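Local coordinates for alpha-catenin-like protein hmp-1 (Caenorhabditis elegans, PDB 5H5M), which works in the cadherin-catenin complex of adherens junctions, binds beta-catenin and actin filaments, and is required for cell migration and cell shape changes in the worm embryo, at residues 33-38 against 72-77. Numbering follows the deposited sequence.
Sequences DLEGHC and ALQELL
Glu35 OE2 has two partners: Gln74 NE2 on the other helix donates a hydrogen bond to it at 3.1 Å, and Arg31, one turn earlier on its own helix, adds a salt bridge through NE. The Gln74 bond is nearly straight (N-H...O 173°); OE2 lies in the amide plane, while the amide reaches the carboxylate on its anti side, tilted out of plane by 30°. Glu35 spans the gap with its chain extended beyond CG, whereas Gln74 bends at chi2 to bring its amide to OE2, the two side chains crossing at about a right angle. With an alanine here in place of Glu35, Gln74 NE2 and Arg31 would probably lose their shared acceptor, and Leu77 CD1 its contact with Glu35 CG, 3.9 Å away. On the buried side of the pair, Leu73 CD2 sits 3.6 Å from Cys38 CB and 3.5 Å from Leu34 O. Leu34 CD2 meets Leu77 CD2 at 4.1 Å. Phe14 of helix 6-17 also touches Leu73, and Tyr25 touches Leu77. With local axes 11.1 Å apart and 168° between their directions, helices 27-49 and 56-80 make an antiparallel pair of the kind that builds the helical bundles of the vinculin/alpha-catenin family, here within the M domain.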
loop_
_atom_site.group_PDB
_atom_site.type_symbol
_atom_site.label_atom_id
_atom_site.label_comp_id
_atom_site.label_asym_id
_atom_site.label_seq_id
_atom_site.Cartn_x
_atom_site.Cartn_y
_atom_site.Cartn_z
ATOM N N ASP A 33 2.241 1.075 -34.429
ATOM C CA ASP A 33 1.308 0.651 -33.391
ATOM C C ASP A 33 2.058 0.108 -32.177
ATOM O O ASP A 33 1.593 0.237 -31.046
ATOM C CB ASP A 33 0.323 -0.396 -33.923
ATOM C CG ASP A 33 0.961 -1.754 -34.115
ATOM O OD1 ASP A 33 2.075 -1.814 -34.673
ATOM O OD2 ASP A 33 0.351 -2.761 -33.691
ATOM N N LEU A 34 3.221 -0.489 -32.416
ATOM C CA LEU A 34 4.063 -0.973 -31.330
ATOM C C LEU A 34 4.642 0.211 -30.562
ATOM O O LEU A 34 4.752 0.176 -29.336
ATOM C CB LEU A 34 5.177 -1.864 -31.870
ATOM C CG LEU A 34 5.304 -3.263 -31.266
ATOM C CD1 LEU A 34 3.935 -3.883 -31.033
ATOM C CD2 LEU A 34 6.137 -4.148 -32.186
ATOM N N GLU A 35 5.004 1.259 -31.297
ATOM C CA GLU A 35 5.442 2.509 -30.684
ATOM C C GLU A 35 4.281 3.191 -29.961
ATOM O O GLU A 35 4.465 3.776 -28.899
ATOM C CB GLU A 35 6.039 3.448 -31.735
ATOM C CG GLU A 35 7.461 3.096 -32.147
ATOM C CD GLU A 35 7.994 3.998 -33.241
ATOM O OE1 GLU A 35 7.189 4.715 -33.873
ATOM O OE2 GLU A 35 9.223 3.994 -33.470
ATOM N N GLY A 36 3.088 3.108 -30.542
ATOM C CA GLY A 36 1.896 3.648 -29.912
ATOM C C GLY A 36 1.533 2.855 -28.672
ATOM O O GLY A 36 1.123 3.415 -27.655
ATOM N N HIS A 37 1.693 1.539 -28.764
ATOM C CA HIS A 37 1.449 0.636 -27.643
ATOM C C HIS A 37 2.372 0.969 -26.470
ATOM O O HIS A 37 1.932 1.060 -25.323
ATOM C CB HIS A 37 1.646 -0.816 -28.090
ATOM C CG HIS A 37 0.963 -1.821 -27.219
ATOM N ND1 HIS A 37 0.610 -3.077 -27.673
ATOM C CD2 HIS A 37 0.574 -1.768 -25.924
ATOM C CE1 HIS A 37 0.031 -3.748 -26.696
ATOM N NE2 HIS A 37 -0.004 -2.978 -25.623
ATOM N N CYS A 38 3.652 1.158 -26.772
ATOM C CA CYS A 38 4.644 1.509 -25.762
ATOM C C CYS A 38 4.346 2.846 -25.087
ATOM O O CYS A 38 4.502 2.985 -23.873
ATOM C CB CYS A 38 6.039 1.555 -26.384
ATOM S SG CYS A 38 7.340 2.079 -25.250
ATOM N N ALA A 72 14.785 0.107 -25.409
ATOM C CA ALA A 72 14.791 -1.319 -25.708
ATOM C C ALA A 72 13.884 -1.644 -26.889
ATOM O O ALA A 72 14.190 -2.532 -27.681
ATOM C CB ALA A 72 14.371 -2.125 -24.481
ATOM N N LEU A 73 12.772 -0.925 -27.008
ATOM C CA LEU A 73 11.847 -1.161 -28.110
ATOM C C LEU A 73 12.451 -0.696 -29.429
ATOM O O LEU A 73 12.317 -1.368 -30.450
ATOM C CB LEU A 73 10.507 -0.460 -27.874
ATOM C CG LEU A 73 9.530 -0.624 -29.046
ATOM C CD1 LEU A 73 9.199 -2.098 -29.275
ATOM C CD2 LEU A 73 8.261 0.189 -28.847
ATOM N N GLN A 74 13.115 0.456 -29.400
ATOM C CA GLN A 74 13.748 1.002 -30.595
ATOM C C GLN A 74 14.818 0.063 -31.146
ATOM O O GLN A 74 14.915 -0.127 -32.357
ATOM C CB GLN A 74 14.357 2.378 -30.305
ATOM C CG GLN A 74 13.323 3.482 -30.125
ATOM C CD GLN A 74 12.404 3.617 -31.327
ATOM O OE1 GLN A 74 12.862 3.746 -32.464
ATOM N NE2 GLN A 74 11.099 3.573 -31.081
ATOM N N GLU A 75 15.613 -0.522 -30.254
ATOM C CA GLU A 75 16.668 -1.448 -30.662
ATOM C C GLU A 75 16.079 -2.704 -31.289
ATOM O O GLU A 75 16.581 -3.186 -32.306
ATOM C CB GLU A 75 17.559 -1.818 -29.474
ATOM C CG GLU A 75 18.352 -0.645 -28.914
ATOM C CD GLU A 75 19.081 -0.986 -27.628
ATOM O OE1 GLU A 75 18.961 -2.138 -27.159
ATOM O OE2 GLU A 75 19.770 -0.097 -27.085
ATOM N N LEU A 76 15.015 -3.226 -30.682
ATOM C CA LEU A 76 14.318 -4.392 -31.217
ATOM C C LEU A 76 13.759 -4.114 -32.610
ATOM O O LEU A 76 13.894 -4.939 -33.515
ATOM C CB LEU A 76 13.191 -4.830 -30.277
ATOM C CG LEU A 76 12.265 -5.948 -30.775
ATOM C CD1 LEU A 76 13.041 -7.218 -31.101
ATOM C CD2 LEU A 76 11.168 -6.240 -29.751
ATOM N N LEU A 77 13.135 -2.951 -32.777
ATOM C CA LEU A 77 12.565 -2.558 -34.066
ATOM C C LEU A 77 13.655 -2.407 -35.120
ATOM O O LEU A 77 13.435 -2.696 -36.298
ATOM C CB LEU A 77 11.776 -1.252 -33.939
ATOM C CG LEU A 77 10.502 -1.293 -33.091
ATOM C CD1 LEU A 77 9.857 0.087 -33.016
ATOM C CD2 LEU A 77 9.524 -2.320 -33.639
#